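Local coordinates for triphenylmethane reductase (Citrobacter sp., PDB 2JL1), which probably uses NADPH to reduce triphenylmethane dyes, a reaction of interest for bioremediation, and binds the cofactor in a Rossmann-type domain of the NmrA-like family, at residues I3-A8 / L15-L20; V85-V90 / L122-A127; L138-Y143 / N176-A181. All coordinates share one frame; numbering follows the deposited sequence.

Contact 1: residues I3-A8 / L15-L20; sequences IAVTGA and LVIQHL. With NAP (NADP nicotinamide-adenine-dinucleotide phosphate), chain B.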
loop_
_atom_site.group_PDB
_atom_site.type_symbol
_atom_site.label_atom_id
_atom_site.label_comp_id
_atom_site.label_asym_id
_atom_site.label_seq_id
_atom_site.Cartn_x
_atom_site.Cartn_y
_atom_site.Cartn_z
ATOM N N ILE A 3 22.958 3.104 -12.591
ATOM C CA ILE A 3 21.577 3.577 -12.559
ATOM C C ILE A 3 20.792 2.656 -13.498
ATOM O O ILE A 3 21.154 2.498 -14.659
ATOM C CB ILE A 3 21.475 5.044 -13.015
ATOM C CG1 ILE A 3 22.325 5.949 -12.109
ATOM C CG2 ILE A 3 19.992 5.492 -13.061
ATOM C CD1 ILE A 3 22.589 7.348 -12.673
ATOM N N ALA A 4 19.762 2.008 -12.966
ATOM C CA ALA A 4 18.933 1.095 -13.728
ATOM C C ALA A 4 17.549 1.700 -13.861
ATOM O O ALA A 4 17.059 2.353 -12.930
ATOM C CB ALA A 4 18.845 -0.239 -13.043
ATOM N N VAL A 5 16.937 1.485 -15.018
ATOM C CA VAL A 5 15.627 2.065 -15.339
ATOM C C VAL A 5 14.759 0.924 -15.800
ATOM O O VAL A 5 15.061 0.288 -16.821
ATOM C CB VAL A 5 15.750 3.111 -16.473
ATOM C CG1 VAL A 5 14.392 3.752 -16.830
ATOM C CG2 VAL A 5 16.772 4.198 -16.117
ATOM N N THR A 6 13.697 0.640 -15.055
ATOM C CA THR A 6 12.689 -0.327 -15.514
ATOM C C THR A 6 11.762 0.359 -16.524
ATOM O O THR A 6 11.810 1.566 -16.653
ATOM C CB THR A 6 11.909 -0.971 -14.343
ATOM O OG1 THR A 6 10.892 -0.068 -13.871
ATOM C CG2 THR A 6 12.873 -1.322 -13.203
ATOM N N GLY A 7 10.915 -0.388 -17.233
ATOM C CA GLY A 7 10.104 0.223 -18.310
ATOM C C GLY A 7 10.912 0.963 -19.394
ATOM O O GLY A 7 10.402 1.882 -20.076
ATOM N N ALA A 8 12.161 0.537 -19.580
ATOM C CA ALA A 8 13.127 1.283 -20.416
ATOM C C ALA A 8 12.784 1.432 -21.903
ATOM O O ALA A 8 13.264 2.374 -22.535
ATOM C CB ALA A 8 14.536 0.736 -20.250
ATOM N N LEU A 15 12.799 8.155 -22.625
ATOM C CA LEU A 15 13.167 9.566 -22.415
ATOM C C LEU A 15 14.082 9.766 -21.192
ATOM O O LEU A 15 14.949 10.638 -21.207
ATOM C CB LEU A 15 11.925 10.461 -22.325
ATOM C CG LEU A 15 11.069 10.731 -23.566
ATOM C CD1 LEU A 15 9.694 11.329 -23.153
ATOM C CD2 LEU A 15 11.785 11.651 -24.549
ATOM N N VAL A 16 13.896 8.970 -20.142
ATOM C CA VAL A 16 14.768 9.034 -18.959
ATOM C C VAL A 16 16.197 8.645 -19.375
ATOM O O VAL A 16 17.155 9.329 -19.033
ATOM C CB VAL A 16 14.270 8.129 -17.775
ATOM C CG1 VAL A 16 15.375 7.933 -16.719
ATOM C CG2 VAL A 16 13.067 8.755 -17.079
ATOM N N ILE A 17 16.313 7.553 -20.121
ATOM C CA ILE A 17 17.602 7.103 -20.639
ATOM C C ILE A 17 18.254 8.149 -21.548
ATOM O O ILE A 17 19.456 8.410 -21.430
ATOM C CB ILE A 17 17.473 5.705 -21.265
ATOM C CG1 ILE A 17 17.246 4.707 -20.118
ATOM C CG2 ILE A 17 18.717 5.347 -22.149
ATOM C CD1 ILE A 17 16.967 3.307 -20.519
ATOM N N GLN A 18 17.460 8.778 -22.418
ATOM C CA GLN A 18 18.003 9.825 -23.289
ATOM C C GLN A 18 18.508 11.034 -22.512
ATOM O O GLN A 18 19.555 11.599 -22.848
ATOM C CB GLN A 18 17.010 10.196 -24.396
ATOM C CG GLN A 18 16.855 9.064 -25.430
ATOM C CD GLN A 18 18.206 8.552 -25.988
ATOM O OE1 GLN A 18 19.033 9.339 -26.449
ATOM N NE2 GLN A 18 18.418 7.227 -25.952
ATOM N N HIS A 19 17.791 11.408 -21.446
ATOM C CA HIS A 19 18.273 12.443 -20.524
ATOM C C HIS A 19 19.483 12.017 -19.672
ATOM O O HIS A 19 20.390 12.823 -19.444
ATOM C CB HIS A 19 17.130 12.932 -19.629
ATOM C CG HIS A 19 16.120 13.766 -20.357
ATOM N ND1 HIS A 19 16.385 15.049 -20.787
ATOM C CD2 HIS A 19 14.850 13.494 -20.742
ATOM C CE1 HIS A 19 15.323 15.532 -21.408
ATOM N NE2 HIS A 19 14.375 14.611 -21.384
ATOM N N LEU A 20 19.499 10.765 -19.201
ATOM C CA LEU A 20 20.655 10.235 -18.459
ATOM C C LEU A 20 21.918 10.213 -19.320
ATOM O O LEU A 20 23.023 10.459 -18.821
ATOM C CB LEU A 20 20.381 8.822 -17.907
ATOM C CG LEU A 20 19.428 8.719 -16.705
ATOM C CD1 LEU A 20 19.107 7.267 -16.337
ATOM C CD2 LEU A 20 20.021 9.465 -15.525
HETATM P PA NAP B . 4.389 2.933 -21.729
HETATM O O1A NAP B . 3.075 2.293 -22.012
HETATM O O2A NAP B . 5.051 3.555 -22.895
HETATM O O5B NAP B . 5.397 1.908 -21.038
HETATM C C5B NAP B . 5.016 0.939 -20.085
HETATM C C4B NAP B . 6.270 0.106 -19.871
HETATM O O4B NAP B . 6.035 -0.931 -18.927
HETATM C C3B NAP B . 6.663 -0.544 -21.198
HETATM O O3B NAP B . 8.041 -0.380 -21.411
HETATM C C2B NAP B . 6.365 -2.001 -20.989
HETATM O O2B NAP B . 7.320 -2.798 -21.616
HETATM C C1B NAP B . 6.531 -2.130 -19.490
HETATM N N9A NAP B . 5.866 -3.353 -19.021
HETATM C C8A NAP B . 4.577 -3.754 -19.241
HETATM N N7A NAP B . 4.404 -4.948 -18.628
HETATM C C5A NAP B . 5.571 -5.314 -18.049
HETATM C C6A NAP B . 5.952 -6.435 -17.311
HETATM N N6A NAP B . 5.091 -7.417 -17.059
HETATM N N1A NAP B . 7.242 -6.517 -16.839
HETATM C C2A NAP B . 8.148 -5.513 -17.105
HETATM N N3A NAP B . 7.769 -4.405 -17.827
HETATM C C4A NAP B . 6.498 -4.316 -18.295
HETATM O O3 NAP B . 4.129 4.043 -20.571
HETATM P PN NAP B . 4.742 5.520 -20.380
HETATM O O1N NAP B . 6.201 5.398 -20.530
HETATM O O2N NAP B . 3.985 6.473 -21.239
HETATM O O5D NAP B . 4.443 5.801 -18.789
HETATM C C5D NAP B . 5.122 5.045 -17.796
HETATM C C4D NAP B . 4.224 4.560 -16.652
HETATM O O4D NAP B . 3.516 5.662 -16.111
HETATM C C3D NAP B . 3.158 3.563 -17.113
HETATM O O3D NAP B . 3.536 2.213 -17.015
HETATM C C2D NAP B . 1.956 3.862 -16.237
HETATM O O2D NAP B . 1.918 3.125 -15.033
HETATM C C1D NAP B . 2.163 5.315 -15.865
HETATM N N1N NAP B . 1.205 6.126 -16.634
HETATM C C2N NAP B . 1.053 7.422 -16.254
HETATM C C3N NAP B . 0.148 8.220 -16.893
HETATM C C7N NAP B . -0.036 9.616 -16.477
HETATM O O7N NAP B . -0.904 10.407 -17.285
HETATM N N7N NAP B . 0.585 10.017 -15.361
HETATM C C4N NAP B . -0.557 7.731 -18.012
HETATM C C5N NAP B . -0.325 6.449 -18.445
HETATM C C6N NAP B . 0.529 5.622 -17.706
HETATM P P2B NAP B . 7.087 -3.407 -23.094
HETATM O O1X NAP B . 7.789 -2.485 -24.073
HETATM O O2X NAP B . 5.615 -3.496 -23.457
HETATM O O3X NAP B . 7.718 -4.783 -23.060
#
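Val5 on strand 3-5 meets three residues of helix 15-20, and following its side chain outward shows how strand and helix fit together. Its CB leaves the backbone toward the helix and there divides. The branch CG1 lies anti to the backbone N (chi1 -179°), which leaves CG2 beside that N and facing the helix. This single methyl does all the touching. Val5 CG2 sits 3.9 Å from Leu20 CD1. Val16 CG1 approaches the same Val5 CG2 to 4.0 Å, and Ile17 CG1 lies 4.1 Å from Val5 CG2. A beta-branched valine suits a strand, and here its methyl fills the groove between the three helix side chains.

On one side of Val5, Leu20 stretches its CD1 far enough to meet Ile3 CG2 as well, at 3.8 Å; the longer leucine therefore covers two strand residues. Toward the cofactor end, the single methyl of Ala8 lets the tip of Ile17 come down close to the turn, with Ile17 CD1 3.5 Å from Ala8 CB. Purely apolar chemistry suits this buried interface.

The contact is the first strand-turn-helix of a Rossmann fold, with the two axes 9.8 Å apart and running at 156°, as expected when the chain reverses through the glycine-rich dinucleotide-binding turn. Gly7 in that turn has a positive phi (56°), easily adopted by glycine, and Gly7 O comes within 3.5 Å of NADP O3B. Strand 3-5 lies in the sheet between strands 29-33 and 69-72; Leu20 also packs on Ile29, Val16 on Leu71, and helix 175-186 adjoins the pair through Leu186 and Ala179.

Contact 2: residues V85-V90 / L122-A127; sequences VQHANV and LATEYA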
loop_
_atom_site.group_PDB
_atom_site.type_symbol
_atom_site.label_atom_id
_atom_site.label_comp_id
_atom_site.label_asym_id
_atom_site.label_seq_id
_atom_site.Cartn_x
_atom_site.Cartn_y
_atom_site.Cartn_z
ATOM N N VAL A 85 0.395 -6.695 -7.152
ATOM C CA VAL A 85 1.241 -7.907 -7.113
ATOM C C VAL A 85 2.548 -7.684 -7.860
ATOM O O VAL A 85 3.610 -8.009 -7.350
ATOM C CB VAL A 85 0.529 -9.190 -7.686
ATOM C CG1 VAL A 85 1.431 -10.419 -7.546
ATOM C CG2 VAL A 85 -0.769 -9.455 -6.954
ATOM N N GLN A 86 2.472 -7.136 -9.075
ATOM C CA GLN A 86 3.687 -6.911 -9.877
ATOM C C GLN A 86 4.629 -5.956 -9.162
ATOM O O GLN A 86 5.833 -6.222 -9.021
ATOM C CB GLN A 86 3.330 -6.361 -11.257
ATOM C CG GLN A 86 2.660 -7.396 -12.171
ATOM C CD GLN A 86 2.249 -6.806 -13.498
ATOM O OE1 GLN A 86 2.165 -5.584 -13.648
ATOM N NE2 GLN A 86 1.991 -7.665 -14.476
ATOM N N HIS A 87 4.066 -4.846 -8.692
ATOM C CA HIS A 87 4.836 -3.853 -7.953
ATOM C C HIS A 87 5.412 -4.446 -6.676
ATOM O O HIS A 87 6.538 -4.158 -6.328
ATOM C CB HIS A 87 3.974 -2.621 -7.646
ATOM C CG HIS A 87 3.740 -1.723 -8.831
ATOM N ND1 HIS A 87 3.342 -0.414 -8.698
ATOM C CD2 HIS A 87 3.857 -1.946 -10.166
ATOM C CE1 HIS A 87 3.228 0.137 -9.897
ATOM N NE2 HIS A 87 3.545 -0.770 -10.803
ATOM N N ALA A 88 4.650 -5.275 -5.968
ATOM C CA ALA A 88 5.175 -5.899 -4.750
ATOM C C ALA A 88 6.375 -6.806 -5.052
ATOM O O ALA A 88 7.338 -6.818 -4.290
ATOM C CB ALA A 88 4.101 -6.664 -3.992
ATOM N N ASN A 89 6.306 -7.552 -6.161
ATOM C CA ASN A 89 7.437 -8.363 -6.634
ATOM C C ASN A 89 8.662 -7.509 -6.927
ATOM O O ASN A 89 9.785 -7.909 -6.602
ATOM C CB ASN A 89 7.100 -9.128 -7.922
ATOM C CG ASN A 89 6.095 -10.238 -7.727
ATOM O OD1 ASN A 89 5.908 -10.778 -6.627
ATOM N ND2 ASN A 89 5.439 -10.614 -8.840
ATOM N N VAL A 90 8.458 -6.348 -7.564
ATOM C CA VAL A 90 9.576 -5.444 -7.876
ATOM C C VAL A 90 10.293 -4.986 -6.602
ATOM O O VAL A 90 11.522 -5.085 -6.491
ATOM C CB VAL A 90 9.117 -4.215 -8.708
ATOM C CG1 VAL A 90 10.237 -3.195 -8.829
ATOM C CG2 VAL A 90 8.677 -4.667 -10.103
ATOM N N LEU A 122 -0.139 4.478 -3.997
ATOM C CA LEU A 122 0.023 4.604 -2.524
ATOM C C LEU A 122 0.431 3.257 -1.886
ATOM O O LEU A 122 1.305 3.220 -1.001
ATOM C CB LEU A 122 -1.248 5.154 -1.893
ATOM C CG LEU A 122 -1.493 6.664 -2.114
ATOM C CD1 LEU A 122 -3.005 7.005 -2.026
ATOM C CD2 LEU A 122 -0.686 7.492 -1.115
ATOM N N ALA A 123 -0.164 2.159 -2.358
ATOM C CA ALA A 123 0.207 0.814 -1.891
ATOM C C ALA A 123 1.686 0.553 -2.183
ATOM O O ALA A 123 2.417 -0.005 -1.341
ATOM C CB ALA A 123 -0.691 -0.270 -2.546
ATOM N N THR A 124 2.136 0.978 -3.371
ATOM C CA THR A 124 3.519 0.763 -3.813
ATOM C C THR A 124 4.502 1.614 -3.010
ATOM O O THR A 124 5.568 1.128 -2.591
ATOM C CB THR A 124 3.655 1.017 -5.339
ATOM O OG1 THR A 124 2.740 0.139 -6.012
ATOM C CG2 THR A 124 5.102 0.740 -5.808
ATOM N N GLU A 125 4.135 2.870 -2.761
ATOM C CA GLU A 125 4.930 3.727 -1.869
ATOM C C GLU A 125 5.115 3.093 -0.472
ATOM O O GLU A 125 6.234 3.041 0.042
ATOM C CB GLU A 125 4.314 5.122 -1.726
ATOM C CG GLU A 125 4.610 6.057 -2.916
ATOM C CD GLU A 125 4.101 7.487 -2.713
ATOM O OE1 GLU A 125 3.783 7.884 -1.551
ATOM O OE2 GLU A 125 4.033 8.220 -3.738
ATOM N N TYR A 126 4.024 2.630 0.138
ATOM C CA TYR A 126 4.117 1.923 1.418
ATOM C C TYR A 126 4.948 0.659 1.359
ATOM O O TYR A 126 5.686 0.369 2.310
ATOM C CB TYR A 126 2.734 1.645 2.016
ATOM C CG TYR A 126 2.148 2.846 2.666
ATOM C CD1 TYR A 126 2.725 3.376 3.837
ATOM C CD2 TYR A 126 1.038 3.482 2.132
ATOM C CE1 TYR A 126 2.196 4.504 4.448
ATOM C CE2 TYR A 126 0.494 4.606 2.751
ATOM C CZ TYR A 126 1.089 5.108 3.903
ATOM O OH TYR A 126 0.569 6.213 4.519
ATOM N N ALA A 127 4.855 -0.091 0.257
ATOM C CA ALA A 127 5.733 -1.240 0.042
ATOM C C ALA A 127 7.218 -0.850 0.052
ATOM O O ALA A 127 8.035 -1.487 0.710
ATOM C CB ALA A 127 5.378 -1.982 -1.264
#
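Helices 80-96 and 117-130 are tied together beside the NADP site by His87 and Thr124. His87 ND1 donates to Thr124 OG1 over 2.8 Å, with an N-H...O angle of 155°. The hydroxyl lies only 6° out of the imidazole plane, so the ring meets it edge-on, and the two side chains cross at about a right angle. The threonine methyl packs alongside the ring nitrogen, 3.6 Å from Thr124 CG2 to His87 ND1.

The pair spans two helices of the Rossmann domain, beside its parallel sheet, each following one of two successive strands. A small hydroxylated residue suits this buried spot because the helices approach closely: the CA atoms of His87 and Thr124 are 6.3 Å apart. Thr124 carries OG1 beside its own backbone N (chi1 -58°). This places the oxygen where it also bonds to Val120 O one turn earlier, a common way for a helical threonine to satisfy its hydroxyl.

His87 NE2 is hydrogen-bonded to the backbone N of Gly75, which belongs to the NADP-binding loop after strand 69-72, and Phe72 meets the imidazole edge-to-face. Histidine can thus use both nitrogens here, one for each neighbour. Beyond Thr124, helix 117-130 packs through Tyr126 on Leu122 of the second subunit.

Contact 3: residues L138-Y143 / N176-A181; sequences LRNALY and NELALA. With NAP (NADP nicotinamide-adenine-dinucleotide phosphate), chain B.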
loop_
_atom_site.group_PDB
_atom_site.type_symbol
_atom_site.label_atom_id
_atom_site.label_comp_id
_atom_site.label_asym_id
_atom_site.label_seq_id
_atom_site.Cartn_x
_atom_site.Cartn_y
_atom_site.Cartn_z
ATOM N N LEU A 138 8.662 10.190 -6.973
ATOM C CA LEU A 138 8.515 11.114 -8.061
ATOM C C LEU A 138 7.045 11.037 -8.431
ATOM O O LEU A 138 6.625 10.191 -9.239
ATOM C CB LEU A 138 9.402 10.657 -9.245
ATOM C CG LEU A 138 10.920 10.624 -8.998
ATOM C CD1 LEU A 138 11.671 9.797 -10.084
ATOM C CD2 LEU A 138 11.495 12.034 -8.892
ATOM N N ARG A 139 6.232 11.867 -7.791
ATOM C CA ARG A 139 4.784 11.738 -7.955
ATOM C C ARG A 139 4.344 12.522 -9.183
ATOM O O ARG A 139 4.158 13.732 -9.120
ATOM C CB ARG A 139 4.061 12.239 -6.703
ATOM C CG ARG A 139 4.240 11.358 -5.479
ATOM C CD ARG A 139 3.337 11.860 -4.383
ATOM N NE ARG A 139 3.042 10.826 -3.392
ATOM C CZ ARG A 139 2.063 10.944 -2.490
ATOM N NH1 ARG A 139 1.319 12.053 -2.457
ATOM N NH2 ARG A 139 1.814 9.968 -1.624
ATOM N N ASN A 140 4.212 11.830 -10.311
ATOM C CA ASN A 140 4.009 12.503 -11.592
ATOM C C ASN A 140 2.569 12.965 -11.773
ATOM O O ASN A 140 1.649 12.293 -11.340
ATOM C CB ASN A 140 4.416 11.594 -12.757
ATOM C CG ASN A 140 5.921 11.401 -12.854
ATOM O OD1 ASN A 140 6.706 12.136 -12.237
ATOM N ND2 ASN A 140 6.329 10.385 -13.596
ATOM N N ALA A 141 2.401 14.110 -12.443
ATOM C CA ALA A 141 1.117 14.529 -12.977
ATOM C C ALA A 141 0.677 13.623 -14.136
ATOM O O ALA A 141 1.478 12.868 -14.703
ATOM C CB ALA A 141 1.230 15.972 -13.504
ATOM N N LEU A 142 -0.604 13.715 -14.496
ATOM C CA LEU A 142 -1.039 13.225 -15.793
ATOM C C LEU A 142 -0.148 13.808 -16.897
ATOM O O LEU A 142 0.326 14.936 -16.769
ATOM C CB LEU A 142 -2.490 13.620 -16.038
ATOM C CG LEU A 142 -3.521 13.117 -15.018
ATOM C CD1 LEU A 142 -4.891 13.769 -15.350
ATOM C CD2 LEU A 142 -3.603 11.561 -15.068
ATOM N N TYR A 143 0.090 13.033 -17.961
ATOM C CA TYR A 143 0.885 13.487 -19.103
ATOM C C TYR A 143 0.121 14.463 -19.987
ATOM O O TYR A 143 -0.969 14.159 -20.427
ATOM C CB TYR A 143 1.342 12.307 -19.975
ATOM C CG TYR A 143 2.142 11.233 -19.264
ATOM C CD1 TYR A 143 3.042 11.561 -18.262
ATOM C CD2 TYR A 143 2.028 9.891 -19.640
ATOM C CE1 TYR A 143 3.801 10.562 -17.593
ATOM C CE2 TYR A 143 2.773 8.889 -18.996
ATOM C CZ TYR A 143 3.664 9.243 -17.985
ATOM O OH TYR A 143 4.413 8.289 -17.360
ATOM N N ASN A 176 8.423 14.261 -21.325
ATOM C CA ASN A 176 9.785 14.751 -21.468
ATOM C C ASN A 176 10.283 15.447 -20.209
ATOM O O ASN A 176 11.357 15.130 -19.719
ATOM C CB ASN A 176 9.941 15.659 -22.678
ATOM C CG ASN A 176 11.348 16.131 -22.835
ATOM O OD1 ASN A 176 11.616 17.327 -22.798
ATOM N ND2 ASN A 176 12.270 15.195 -22.962
ATOM N N GLU A 177 9.490 16.365 -19.671
ATOM C CA GLU A 177 9.880 17.083 -18.447
ATOM C C GLU A 177 9.873 16.200 -17.215
ATOM O O GLU A 177 10.719 16.364 -16.348
ATOM C CB GLU A 177 9.007 18.318 -18.209
ATOM C CG GLU A 177 9.152 19.370 -19.293
ATOM C CD GLU A 177 8.272 20.571 -19.067
ATOM O OE1 GLU A 177 7.023 20.430 -18.962
ATOM O OE2 GLU A 177 8.851 21.661 -19.055
ATOM N N LEU A 178 8.937 15.260 -17.134
ATOM C CA LEU A 178 8.935 14.299 -16.024
ATOM C C LEU A 178 10.158 13.394 -16.096
ATOM O O LEU A 178 10.739 13.036 -15.072
ATOM C CB LEU A 178 7.677 13.453 -16.042
ATOM C CG LEU A 178 6.431 14.281 -15.768
ATOM C CD1 LEU A 178 5.154 13.484 -16.145
ATOM C CD2 LEU A 178 6.439 14.779 -14.309
ATOM N N ALA A 179 10.567 13.054 -17.315
ATOM C CA ALA A 179 11.750 12.212 -17.520
ATOM C C ALA A 179 13.019 12.946 -17.137
ATOM O O ALA A 179 13.957 12.354 -16.593
ATOM C CB ALA A 179 11.833 11.763 -18.968
ATOM N N LEU A 180 13.052 14.232 -17.468
ATOM C CA LEU A 180 14.154 15.119 -17.093
ATOM C C LEU A 180 14.278 15.212 -15.577
ATOM O O LEU A 180 15.381 15.141 -15.033
ATOM C CB LEU A 180 13.976 16.515 -17.733
ATOM C CG LEU A 180 14.954 17.607 -17.322
ATOM C CD1 LEU A 180 16.441 17.153 -17.507
ATOM C CD2 LEU A 180 14.691 18.894 -18.103
ATOM N N ALA A 181 13.142 15.339 -14.897
ATOM C CA ALA A 181 13.103 15.362 -13.427
ATOM C C ALA A 181 13.617 14.074 -12.804
ATOM O O ALA A 181 14.365 14.112 -11.818
ATOM C CB ALA A 181 11.663 15.636 -12.951
HETATM P PA NAP B . 4.389 2.933 -21.729
HETATM O O1A NAP B . 3.075 2.293 -22.012
HETATM O O2A NAP B . 5.051 3.555 -22.895
HETATM O O5B NAP B . 5.397 1.908 -21.038
HETATM C C5B NAP B . 5.016 0.939 -20.085
HETATM C C4B NAP B . 6.270 0.106 -19.871
HETATM O O4B NAP B . 6.035 -0.931 -18.927
HETATM C C3B NAP B . 6.663 -0.544 -21.198
HETATM O O3B NAP B . 8.041 -0.380 -21.411
HETATM C C2B NAP B . 6.365 -2.001 -20.989
HETATM O O2B NAP B . 7.320 -2.798 -21.616
HETATM C C1B NAP B . 6.531 -2.130 -19.490
HETATM N N9A NAP B . 5.866 -3.353 -19.021
HETATM C C8A NAP B . 4.577 -3.754 -19.241
HETATM N N7A NAP B . 4.404 -4.948 -18.628
HETATM C C5A NAP B . 5.571 -5.314 -18.049
HETATM C C6A NAP B . 5.952 -6.435 -17.311
HETATM N N6A NAP B . 5.091 -7.417 -17.059
HETATM N N1A NAP B . 7.242 -6.517 -16.839
HETATM C C2A NAP B . 8.148 -5.513 -17.105
HETATM N N3A NAP B . 7.769 -4.405 -17.827
HETATM C C4A NAP B . 6.498 -4.316 -18.295
HETATM O O3 NAP B . 4.129 4.043 -20.571
HETATM P PN NAP B . 4.742 5.520 -20.380
HETATM O O1N NAP B . 6.201 5.398 -20.530
HETATM O O2N NAP B . 3.985 6.473 -21.239
HETATM O O5D NAP B . 4.443 5.801 -18.789
HETATM C C5D NAP B . 5.122 5.045 -17.796
HETATM C C4D NAP B . 4.224 4.560 -16.652
HETATM O O4D NAP B . 3.516 5.662 -16.111
HETATM C C3D NAP B . 3.158 3.563 -17.113
HETATM O O3D NAP B . 3.536 2.213 -17.015
HETATM C C2D NAP B . 1.956 3.862 -16.237
HETATM O O2D NAP B . 1.918 3.125 -15.033
HETATM C C1D NAP B . 2.163 5.315 -15.865
HETATM N N1N NAP B . 1.205 6.126 -16.634
HETATM C C2N NAP B . 1.053 7.422 -16.254
HETATM C C3N NAP B . 0.148 8.220 -16.893
HETATM C C7N NAP B . -0.036 9.616 -16.477
HETATM O O7N NAP B . -0.904 10.407 -17.285
HETATM N N7N NAP B . 0.585 10.017 -15.361
HETATM C C4N NAP B . -0.557 7.731 -18.012
HETATM C C5N NAP B . -0.325 6.449 -18.445
HETATM C C6N NAP B . 0.529 5.622 -17.706
HETATM P P2B NAP B . 7.087 -3.407 -23.094
HETATM O O1X NAP B . 7.789 -2.485 -24.073
HETATM O O2X NAP B . 5.615 -3.496 -23.457
HETATM O O3X NAP B . 7.718 -4.783 -23.060
HETATM O O HOH W 1 9.281 11.287 -13.090
#
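Leu178 supplies the van der Waals part of this contact, dividing its two methyls between Tyr143 and Asn140. Leu178 CD1 comes in at the edge of the tyrosine ring, near its plane, 3.5 Å from Tyr143 CE1. Leu178 CD2 lies 3.4 Å from Asn140 OD1, a van der Waals contact with the amide, the leucine running past the asparagine in the opposite direction. A branched side chain suits a place with two such unlike neighbours.

The polar link goes through a water, which donates to Asn140 OD1 at 2.8 Å and to Leu178 O at 3.0 Å. Asparagine thus gives the strand a polar group that reaches a carbonyl of the helix by way of the water.

Cofactor bonds form the third group. The nicotinamide amide is read by backbone: Ala141 O accepts from NADP N7N, and Tyr143 N donates to NADP O7N at 2.9 Å. Tyr143 OH donates to NADP O5D, also at 2.9 Å, while the carboxamide carbon C7N of NADP lies 3.7 Å above the Tyr143 ring, over its centre. Leu178 thus braces the edge of the ring whose face meets the carboxamide.

Strand 135-140 runs between strands 101-107 and 194-198, and helix 175-186 also packs on helices 11-20 and 266-271.

In the fold
All three contacts are buried, but they differ in how far they lie from the centre of the chain: the centre of contact 3 is about 6 Å from it, that of contact 1 about 13 Å and that of contact 2, next to the subunit interface, about 17 Å. Contacts 1 and 3 reach the same sheet, each pairing a strand with a helix, and their helices touch where Leu15 packs on Ala179. Contact 2 joins two helices instead, and a salt bridge from Glu125 to Arg139 connects it with contact 3. Chemistry follows place: hydrocarbon alone in contact 1, which approaches NADP through Gly7, a direct polar bond in contact 2, and a mixture with water in contact 3, which hydrogen-bonds the cofactor.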